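Local coordinates for choline dehydrogenase and related flavoproteins (Aspergillus oryzae, PDB 3Q9T), which oxidises formate as a formate oxidase of the glucose-methanol-choline oxidoreductase family, with 8-formyl-FAD as its bound flavin, at residues G321-D324 against V325-H329; P331-D334 against A335-A339; A167-R170 against E171-K175; E462-R465 against F466-L470. All coordinates share one frame; numbering follows the deposited sequence. Where two conformers were deposited one is given.

Interaction 1 (G321-D324 against V325-H329); sequences GMDD and VLLRH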
loop_
_atom_site.group_PDB
_atom_site.type_symbol
_atom_site.label_atom_id
_atom_site.label_comp_id
_atom_site.label_asym_id
_atom_site.label_seq_id
_atom_site.Cartn_x
_atom_site.Cartn_y
_atom_site.Cartn_z
ATOM N N GLY A 321 -29.695 8.123 9.765
ATOM C CA GLY A 321 -28.976 7.118 9.016
ATOM C C GLY A 321 -29.495 5.777 9.476
ATOM O O GLY A 321 -30.231 5.717 10.444
ATOM N N MET A 322 -29.103 4.707 8.802
ATOM C CA MET A 322 -29.687 3.398 9.043
ATOM C C MET A 322 -28.847 2.474 9.916
ATOM O O MET A 322 -29.204 1.309 10.118
ATOM C CB MET A 322 -29.978 2.745 7.696
ATOM C CG MET A 322 -31.009 3.521 6.883
ATOM S SD MET A 322 -32.599 3.530 7.723
ATOM C CE MET A 322 -32.894 1.763 7.930
ATOM N N ASP A 323 -27.734 2.987 10.434
ATOM C CA ASP A 323 -26.807 2.176 11.217
ATOM C C ASP A 323 -27.495 1.370 12.318
ATOM O O ASP A 323 -27.207 0.183 12.515
ATOM C CB ASP A 323 -25.714 3.056 11.836
ATOM C CG ASP A 323 -25.003 3.920 10.801
ATOM O OD1 ASP A 323 -25.686 4.660 10.054
ATOM O OD2 ASP A 323 -23.757 3.854 10.735
ATOM N N ASP A 324 -28.396 2.017 13.048
ATOM C CA ASP A 324 -28.990 1.384 14.225
ATOM C C ASP A 324 -30.006 0.304 13.853
ATOM O O ASP A 324 -30.396 -0.508 14.685
ATOM C CB ASP A 324 -29.635 2.420 15.141
ATOM C CG ASP A 324 -29.493 2.058 16.613
ATOM O OD1 ASP A 324 -28.367 1.699 17.035
ATOM O OD2 ASP A 324 -30.509 2.115 17.343
ATOM N N VAL A 325 -30.424 0.304 12.594
ATOM C CA VAL A 325 -31.405 -0.651 12.127
ATOM C C VAL A 325 -30.739 -1.806 11.393
ATOM O O VAL A 325 -31.065 -2.968 11.626
ATOM C CB VAL A 325 -32.419 0.009 11.189
ATOM C CG1 VAL A 325 -33.462 -1.009 10.759
ATOM C CG2 VAL A 325 -33.064 1.235 11.863
ATOM N N LEU A 326 -29.789 -1.488 10.521
ATOM C CA LEU A 326 -29.208 -2.505 9.657
ATOM C C LEU A 326 -27.843 -3.021 10.106
ATOM O O LEU A 326 -27.532 -4.206 9.934
ATOM C CB LEU A 326 -29.149 -1.998 8.218
ATOM C CG LEU A 326 -30.530 -1.762 7.602
ATOM C CD1 LEU A 326 -30.423 -1.031 6.258
ATOM C CD2 LEU A 326 -31.257 -3.089 7.454
ATOM N N LEU A 327 -27.039 -2.146 10.695
ATOM C CA LEU A 327 -25.645 -2.474 10.970
ATOM C C LEU A 327 -25.413 -3.166 12.303
ATOM O O LEU A 327 -24.539 -4.023 12.411
ATOM C CB LEU A 327 -24.773 -1.219 10.914
ATOM C CG LEU A 327 -23.843 -1.024 9.717
ATOM C CD1 LEU A 327 -22.812 0.045 10.075
ATOM C CD2 LEU A 327 -23.155 -2.337 9.326
ATOM N N ARG A 328 -26.170 -2.769 13.317
ATOM C CA ARG A 328 -25.945 -3.250 14.673
ATOM C C ARG A 328 -26.968 -4.308 15.039
ATOM O O ARG A 328 -28.117 -4.253 14.605
ATOM C CB ARG A 328 -25.953 -2.080 15.674
ATOM C CG ARG A 328 -24.797 -1.107 15.450
ATOM C CD ARG A 328 -24.647 -0.059 16.534
ATOM N NE ARG A 328 -25.554 1.070 16.339
ATOM C CZ ARG A 328 -25.217 2.198 15.720
ATOM N NH1 ARG A 328 -23.986 2.352 15.233
ATOM N NH2 ARG A 328 -26.111 3.173 15.594
ATOM N N HIS A 329 -26.546 -5.291 15.820
ATOM C CA HIS A 329 -27.465 -6.340 16.231
ATOM C C HIS A 329 -28.447 -5.773 17.241
ATOM O O HIS A 329 -28.106 -4.888 18.029
ATOM C CB HIS A 329 -26.713 -7.541 16.826
ATOM C CG HIS A 329 -26.076 -8.432 15.801
ATOM N ND1 HIS A 329 -26.805 -9.111 14.846
ATOM C CD2 HIS A 329 -24.780 -8.772 15.593
ATOM C CE1 HIS A 329 -25.987 -9.821 14.091
ATOM N NE2 HIS A 329 -24.753 -9.631 14.521
HETATM O O HOH W 1 -30.514 -3.147 15.503
#
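Asp324 OD1 is gripped twice by one guanidinium group. Arg328 NE donates to Asp324 OD1 over 3.0 Å, and Arg328 NH2 reaches the same oxygen over 3.1 Å. The oxygen lies exactly in the guanidinium plane, yet the carboxylate is turned 51° from that plane; NE meets the anti lone pair, whereas NH2 comes in tilted out of the carboxylate plane. A bend at chi3 (-82°) folds the arginine back over the turn, where one face of its guanidinium rests near the carbonyl carbon of Asp323.

The backbone beneath is a short helix with two forked acceptors. Met322 O takes the amides of Val325 and Leu326, while Asp323 O takes Leu327 N at 3.0 Å and Arg328 N at 3.2 Å, the last an i+5 to i bond, consistent with the pi-type widening of this turn. A water donates to both Asp324 O and Arg328 O and so bridges the end of the turn. On the apolar flank Met322, bent at chi2 and chi3, curls its methyl CE to 3.7 Å from Val325 CB, and its CB lies beside Leu326 CD1.

The remaining polar ends tie this turn to the surrounding protein: Asp323 accepts from the amides of His416 and Phe400, Arg328 NH1 donates to Gly414 O, and Asp324 OD2 pairs with Lys332 of the next helix. Asp324 thus has a cationic partner on each oxygen, an arrangement that would be expected to favour its ionised form and to fix the rotation of its carboxylate.

Interaction 2 (P331-D334 against A335-A339); sequences PKRD and AVVSA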
loop_
_atom_site.group_PDB
_atom_site.type_symbol
_atom_site.label_atom_id
_atom_site.label_comp_id
_atom_site.label_asym_id
_atom_site.label_seq_id
_atom_site.Cartn_x
_atom_site.Cartn_y
_atom_site.Cartn_z
ATOM N N PRO A 331 -33.059 -5.763 18.543
ATOM C CA PRO A 331 -34.465 -5.917 18.172
ATOM C C PRO A 331 -34.830 -5.138 16.913
ATOM O O PRO A 331 -35.546 -5.688 16.076
ATOM C CB PRO A 331 -35.226 -5.392 19.409
ATOM C CG PRO A 331 -34.177 -4.883 20.360
ATOM C CD PRO A 331 -32.895 -5.540 19.988
ATOM N N LYS A 332 -34.342 -3.908 16.768
ATOM C CA LYS A 332 -34.597 -3.128 15.557
ATOM C C LYS A 332 -34.218 -3.907 14.299
ATOM O O LYS A 332 -35.002 -3.986 13.349
ATOM C CB LYS A 332 -33.841 -1.798 15.575
ATOM C CG LYS A 332 -34.469 -0.706 16.415
ATOM C CD LYS A 332 -33.824 0.637 16.088
ATOM C CE LYS A 332 -33.821 1.567 17.277
ATOM N NZ LYS A 332 -33.290 2.899 16.880
ATOM N N ARG A 333 -33.018 -4.477 14.294
ATOM C CA ARG A 333 -32.566 -5.251 13.141
ATOM C C ARG A 333 -33.402 -6.504 13.019
ATOM O O ARG A 333 -33.876 -6.843 11.932
ATOM C CB ARG A 333 -31.077 -5.630 13.237
ATOM C CG ARG A 333 -30.590 -6.361 11.994
ATOM C CD ARG A 333 -29.127 -6.712 12.024
ATOM N NE ARG A 333 -28.741 -7.447 10.821
ATOM C CZ ARG A 333 -28.764 -8.772 10.718
ATOM N NH1 ARG A 333 -29.158 -9.518 11.748
ATOM N NH2 ARG A 333 -28.397 -9.358 9.583
ATOM N N ASP A 334 -33.587 -7.193 14.141
ATOM C CA ASP A 334 -34.413 -8.397 14.145
ATOM C C ASP A 334 -35.762 -8.156 13.486
ATOM O O ASP A 334 -36.241 -8.986 12.722
ATOM C CB ASP A 334 -34.595 -8.932 15.560
ATOM C CG ASP A 334 -33.382 -9.696 16.046
ATOM O OD1 ASP A 334 -32.642 -10.239 15.189
ATOM O OD2 ASP A 334 -33.170 -9.751 17.279
ATOM N N ALA A 335 -36.353 -7.000 13.759
ATOM C CA ALA A 335 -37.682 -6.698 13.257
ATOM C C ALA A 335 -37.700 -6.602 11.737
ATOM O O ALA A 335 -38.537 -7.219 11.085
ATOM C CB ALA A 335 -38.210 -5.398 13.884
ATOM N N VAL A 336 -36.781 -5.821 11.171
ATOM C CA VAL A 336 -36.768 -5.626 9.718
ATOM C C VAL A 336 -36.334 -6.906 8.981
ATOM O O VAL A 336 -36.782 -7.176 7.866
ATOM C CB VAL A 336 -35.922 -4.397 9.294
ATOM C CG1 VAL A 336 -36.587 -3.104 9.786
ATOM C CG2 VAL A 336 -34.508 -4.502 9.825
ATOM N N VAL A 337 -35.482 -7.696 9.625
ATOM C CA VAL A 337 -35.047 -8.970 9.083
ATOM C C VAL A 337 -36.223 -9.963 9.058
ATOM O O VAL A 337 -36.377 -10.738 8.116
ATOM C CB VAL A 337 -33.862 -9.540 9.903
ATOM C CG1 VAL A 337 -33.546 -10.965 9.498
ATOM C CG2 VAL A 337 -32.630 -8.669 9.727
ATOM N N SER A 338 -37.061 -9.925 10.090
ATOM C CA SER A 338 -38.199 -10.832 10.154
ATOM C C SER A 338 -39.234 -10.481 9.080
ATOM O O SER A 338 -39.787 -11.361 8.425
ATOM C CB SER A 338 -38.811 -10.826 11.556
ATOM O OG SER A 338 -40.038 -11.531 11.582
ATOM N N ALA A 339 -39.483 -9.192 8.897
ATOM C CA ALA A 339 -40.345 -8.715 7.821
ATOM C C ALA A 339 -39.830 -9.086 6.426
ATOM O O ALA A 339 -40.610 -9.455 5.537
ATOM C CB ALA A 339 -40.523 -7.202 7.916
#
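Residues 331-339 form the first turns of helix 331-343, in which the amides of Ala335, Val337 and Ser338 donate to the carbonyls four residues back, Val337 N to Arg333 O being the straightest of these three at 161°, while the bond from Val336 N to Lys332 O is long and weak at 3.4 Å and Ala335 N, held chiefly by Pro331 O at 2.8 Å, adds a weak bond to Lys332 O.

The side-chain contact is made by Arg333 and Val337, one turn apart. Arg333 CG stands anti to the backbone N (chi1 -176°) and the chain runs fully extended from there to NE. Val337 CG2 touches Arg333 twice, at CG, 3.8 Å away, and over the centre of the guanidinium, 4.0 Å above its plane. The two side chains cross obliquely, so that a single methyl group meets both the aliphatic stem and the flat cationic head. Two valine branches also lie close to one carbonyl oxygen, Arg333 O: Val337 CG2 at 3.1 Å and Val336 CG2 at 3.2 Å.

On the polar side, Lys332 NZ has Asp324 of the preceding helix as its partner. Val336 and Val337 meet the loop at Val348, and Val336 also touches Pro347, so the apolar flank of the helix faces this loop.

Chemically, the Arg333-Val337 contact is dispersive: a methyl group lies over the guanidinium face and leaves the in-plane N-H directions unobstructed by that methyl.

Interaction 3 (A167-R170 against E171-K175); sequences APFR and ENLTK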
loop_
_atom_site.group_PDB
_atom_site.type_symbol
_atom_site.label_atom_id
_atom_site.label_comp_id
_atom_site.label_asym_id
_atom_site.label_seq_id
_atom_site.Cartn_x
_atom_site.Cartn_y
_atom_site.Cartn_z
ATOM N N ALA A 167 -37.023 9.567 5.112
ATOM C CA ALA A 167 -37.689 10.725 4.502
ATOM C C ALA A 167 -37.187 12.092 5.020
ATOM O O ALA A 167 -36.897 12.986 4.219
ATOM C CB ALA A 167 -39.235 10.609 4.621
ATOM N N PRO A 168 -37.093 12.264 6.351
ATOM C CA PRO A 168 -36.514 13.498 6.916
ATOM C C PRO A 168 -35.084 13.781 6.414
ATOM O O PRO A 168 -34.720 14.930 6.141
ATOM C CB PRO A 168 -36.498 13.217 8.419
ATOM C CG PRO A 168 -37.644 12.267 8.629
ATOM C CD PRO A 168 -37.610 11.368 7.406
ATOM N N PHE A 169 -34.289 12.725 6.294
ATOM C CA PHE A 169 -32.947 12.816 5.719
ATOM C C PHE A 169 -33.019 13.313 4.274
ATOM O O PHE A 169 -32.403 14.325 3.916
ATOM C CB PHE A 169 -32.271 11.443 5.827
ATOM C CG PHE A 169 -31.041 11.284 4.982
ATOM C CD1 PHE A 169 -31.139 10.854 3.667
ATOM C CD2 PHE A 169 -29.776 11.521 5.515
ATOM C CE1 PHE A 169 -29.999 10.691 2.887
ATOM C CE2 PHE A 169 -28.631 11.352 4.735
ATOM C CZ PHE A 169 -28.744 10.928 3.427
ATOM N N ARG A 170 -33.813 12.641 3.445
ATOM C CA ARG A 170 -33.957 13.088 2.055
ATOM C C ARG A 170 -34.425 14.537 1.951
ATOM O O ARG A 170 -33.952 15.302 1.088
ATOM C CB ARG A 170 -34.895 12.168 1.269
ATOM C CG ARG A 170 -34.424 10.709 1.219
ATOM C CD ARG A 170 -35.247 9.920 0.216
ATOM N NE ARG A 170 -36.645 9.823 0.611
ATOM C CZ ARG A 170 -37.124 8.895 1.434
ATOM N NH1 ARG A 170 -36.320 7.972 1.957
ATOM N NH2 ARG A 170 -38.414 8.889 1.736
ATOM N N GLU A 171 -35.359 14.916 2.818
ATOM C CA GLU A 171 -35.939 16.262 2.766
ATOM C C GLU A 171 -34.896 17.330 3.121
ATOM O O GLU A 171 -34.790 18.355 2.448
ATOM C CB GLU A 171 -37.170 16.356 3.674
ATOM C CG GLU A 171 -37.204 17.594 4.566
ATOM C CD GLU A 171 -38.254 18.613 4.141
ATOM O OE1 GLU A 171 -38.347 18.916 2.929
ATOM O OE2 GLU A 171 -38.987 19.110 5.025
ATOM N N ASN A 172 -34.103 17.073 4.157
ATOM C CA ASN A 172 -33.011 17.984 4.513
ATOM C C ASN A 172 -31.884 18.095 3.474
ATOM O O ASN A 172 -31.379 19.193 3.219
ATOM C CB ASN A 172 -32.452 17.634 5.877
ATOM C CG ASN A 172 -33.329 18.152 7.004
ATOM O OD1 ASN A 172 -33.264 19.325 7.365
ATOM N ND2 ASN A 172 -34.162 17.279 7.554
ATOM N N LEU A 173 -31.529 16.965 2.862
ATOM C CA LEU A 173 -30.490 16.918 1.842
ATOM C C LEU A 173 -30.950 17.709 0.639
ATOM O O LEU A 173 -30.172 18.434 0.019
ATOM C CB LEU A 173 -30.199 15.457 1.440
ATOM C CG LEU A 173 -29.122 15.176 0.375
ATOM C CD1 LEU A 173 -27.838 15.939 0.671
ATOM C CD2 LEU A 173 -28.829 13.657 0.194
ATOM N N THR A 174 -32.231 17.564 0.313
ATOM C CA THR A 174 -32.807 18.269 -0.820
ATOM C C THR A 174 -32.767 19.779 -0.574
ATOM O O THR A 174 -32.315 20.555 -1.432
ATOM C CB THR A 174 -34.247 17.780 -1.127
ATOM O OG1 THR A 174 -34.200 16.414 -1.567
ATOM C CG2 THR A 174 -34.890 18.643 -2.216
ATOM N N LYS A 175 -33.209 20.180 0.613
ATOM C CA LYS A 175 -33.188 21.590 1.014
ATOM C C LYS A 175 -31.758 22.143 0.935
ATOM O O LYS A 175 -31.516 23.230 0.392
ATOM C CB LYS A 175 -33.716 21.714 2.447
ATOM C CG LYS A 175 -34.680 22.856 2.697
ATOM C CD LYS A 175 -35.091 22.928 4.178
ATOM C CE LYS A 175 -36.036 21.802 4.571
ATOM N NZ LYS A 175 -36.261 21.731 6.046
#
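Phe169 and Leu173 lie side by side on one flank of helix 167-179, pointing the same way from successive turns. Both first torsions run anti to the backbone N (165° and -180°), which sends the ring and the isobutyl group off the helix together; Phe169 CE1 meets Leu173 CD2 at 4.2 Å, obliquely to the ring.

Two polar side chains instead fold back on the helix backbone. Asn172 ND2 donates to Pro168 O over 2.8 Å, while Asn172 N reaches the same oxygen from the opposite face of the carbonyl plane at 3.0 Å. Thr174 repeats the pattern: its OG1 donates to Arg170 O over 2.9 Å, and its backbone N comes from the other face. Each carbonyl is thereby doubly held, by an amide and a side-chain donor of the same residue.

Arg170, bent at chi3 (-65°), turns its guanidinium over Ala167 CA, and NH1 goes on to a salt bridge with Glu354 and a hydrogen bond to Ile163 O. Leu173 and Arg170 both touch Leu355 of strand 353-358, and Leu173 also meets Leu470 and Leu471, so that helix 167-179 packs against both that strand and helix 454-473.

Interaction 4 (E462-R465 against F466-L470); sequences EGIR and FSYDL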
loop_
_atom_site.group_PDB
_atom_site.type_symbol
_atom_site.label_atom_id
_atom_site.label_comp_id
_atom_site.label_asym_id
_atom_site.label_seq_id
_atom_site.Cartn_x
_atom_site.Cartn_y
_atom_site.Cartn_z
ATOM N N GLU A 462 -11.460 19.787 -4.255
ATOM C CA GLU A 462 -12.560 20.743 -4.377
ATOM C C GLU A 462 -13.951 20.112 -4.356
ATOM O O GLU A 462 -14.920 20.780 -4.008
ATOM C CB GLU A 462 -12.372 21.626 -5.612
ATOM C CG GLU A 462 -11.125 22.512 -5.509
ATOM C CD GLU A 462 -11.105 23.300 -4.210
ATOM O OE1 GLU A 462 -12.173 23.825 -3.833
ATOM O OE2 GLU A 462 -10.043 23.370 -3.557
ATOM N N GLY A 463 -14.055 18.831 -4.720
ATOM C CA GLY A 463 -15.340 18.150 -4.673
ATOM C C GLY A 463 -15.687 17.703 -3.261
ATOM O O GLY A 463 -16.854 17.592 -2.896
ATOM N N ILE A 464 -14.658 17.402 -2.475
ATOM C CA ILE A 464 -14.816 17.236 -1.047
ATOM C C ILE A 464 -15.263 18.585 -0.443
ATOM O O ILE A 464 -16.197 18.628 0.348
ATOM C CB ILE A 464 -13.495 16.755 -0.401
ATOM C CG1 ILE A 464 -13.067 15.405 -0.997
ATOM C CG2 ILE A 464 -13.635 16.626 1.117
ATOM C CD1 ILE A 464 -11.672 14.938 -0.520
ATOM N N ARG A 465 -14.629 19.693 -0.829
ATOM C CA ARG A 465 -15.017 20.989 -0.262
ATOM C C ARG A 465 -16.485 21.302 -0.601
ATOM O O ARG A 465 -17.277 21.625 0.286
ATOM C CB ARG A 465 -14.091 22.117 -0.714
ATOM C CG ARG A 465 -14.211 23.389 0.158
ATOM C CD ARG A 465 -13.435 24.558 -0.453
ATOM N NE ARG A 465 -12.112 24.132 -0.892
ATOM C CZ ARG A 465 -11.091 23.887 -0.076
ATOM N NH1 ARG A 465 -11.233 24.039 1.239
ATOM N NH2 ARG A 465 -9.926 23.480 -0.577
ATOM N N PHE A 466 -16.850 21.180 -1.873
ATOM C CA PHE A 466 -18.245 21.336 -2.274
ATOM C C PHE A 466 -19.187 20.487 -1.409
ATOM O O PHE A 466 -20.220 20.981 -0.966
ATOM C CB PHE A 466 -18.419 20.982 -3.749
ATOM C CG PHE A 466 -19.852 20.847 -4.182
ATOM C CD1 PHE A 466 -20.454 21.838 -4.947
ATOM C CD2 PHE A 466 -20.596 19.717 -3.843
ATOM C CE1 PHE A 466 -21.774 21.715 -5.358
ATOM C CE2 PHE A 466 -21.911 19.583 -4.245
ATOM C CZ PHE A 466 -22.506 20.581 -5.008
ATOM N N SER A 467 -18.835 19.219 -1.172
ATOM C CA SER A 467 -19.691 18.339 -0.378
ATOM C C SER A 467 -19.816 18.799 1.069
ATOM O O SER A 467 -20.897 18.703 1.660
ATOM C CB SER A 467 -19.217 16.879 -0.415
ATOM O OG SER A 467 -19.146 16.397 -1.736
ATOM N N TYR A 468 -18.703 19.270 1.635
ATOM C CA TYR A 468 -18.664 19.792 3.002
ATOM C C TYR A 468 -19.511 21.062 3.161
ATOM O O TYR A 468 -20.314 21.176 4.094
ATOM C CB TYR A 468 -17.209 20.024 3.448
ATOM C CG TYR A 468 -16.674 18.873 4.262
ATOM C CD1 TYR A 468 -16.454 19.003 5.634
ATOM C CD2 TYR A 468 -16.444 17.635 3.672
ATOM C CE1 TYR A 468 -15.983 17.935 6.392
ATOM C CE2 TYR A 468 -15.968 16.558 4.420
ATOM C CZ TYR A 468 -15.744 16.714 5.778
ATOM O OH TYR A 468 -15.279 15.655 6.518
ATOM N N ASP A 469 -19.344 22.001 2.233
ATOM C CA ASP A 469 -20.198 23.193 2.184
ATOM C C ASP A 469 -21.670 22.822 2.195
ATOM O O ASP A 469 -22.461 23.379 2.951
ATOM C CB ASP A 469 -19.908 24.003 0.923
ATOM C CG ASP A 469 -18.571 24.679 0.973
ATOM O OD1 ASP A 469 -17.985 24.726 2.068
ATOM O OD2 ASP A 469 -18.108 25.165 -0.076
ATOM N N LEU A 470 -22.025 21.868 1.348
ATOM C CA LEU A 470 -23.412 21.459 1.165
ATOM C C LEU A 470 -23.987 20.936 2.473
ATOM O O LEU A 470 -25.117 21.238 2.848
ATOM C CB LEU A 470 -23.444 20.365 0.094
ATOM C CG LEU A 470 -24.666 19.692 -0.541
ATOM C CD1 LEU A 470 -24.705 18.228 -0.158
ATOM C CD2 LEU A 470 -26.007 20.399 -0.304
#
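The Tyr468 ring turns an edge, near its plane, toward Ile464 O, which stands 3.5 Å from Tyr468 CD2. Beside it, Ile464 CG2 comes within 3.9 Å of the same CD2, the two side chains running alongside each other and pointing the same way. The ring also meets Phe312, with planes at about 45°, and Phe472, almost parallel. Phe466 has Gly463 O at its edge, near the ring plane. Arg465 was modelled in two conformers; in the one given, its guanidinium carries the Glu462 carboxylate at its edge, in plane: NE reaches Glu462 OE1 and NH2 reaches Glu462 OE2, each over 3.0 Å, a side-on grip with one oxygen for each nitrogen. In this conformer a bend at chi3 (-45°) swings the arginine head back toward the glutamate, and its NH1 donates to Leu491 O.

Along the helix, Asp469 N donates to Arg465 O. The polar ends of Tyr468 and Asp469 are taken up by other parts of the fold: Tyr468 OH bonds Glu484, and Asp469 bonds Tyr364 and pairs with Lys473. Ile464, Ser467 and Tyr468 touch strand 308-316, whereas Phe466 and Ser467 touch strand 392-397.

Ser467 OG, anti to its own carbonyl carbon (chi1 -57°), leans back to donate to Gly463 O over 2.8 Å. Ser467 N donates to that oxygen as well, at 3.1 Å from above the carbonyl plane, so the hydroxyl of this buried serine spends its proton on its own helix, and the Gly463 carbonyl is held by two donors of one residue.

Along the chain the order is interaction 3, 1, 2, 4, and all four lie away from the FAD-binding residues. Interactions 1 and 2 occupy consecutive helices, 323-327 and 331-343, with centres 10 Å apart, and are joined by the salt bridge between Asp324 OD2 and Lys332 NZ, 2.9 Å long. Interactions 3 and 4, centres 18 Å apart, belong to helices 167-179 and 454-473, which meet through Leu173 and Leu470 although some 290 residues separate them in the chain. Interaction 1 comes within about 5 Å of interaction 3, nearest atoms, without touching. Helices distant in sequence are thus drawn into one peripheral region, away from the flavin.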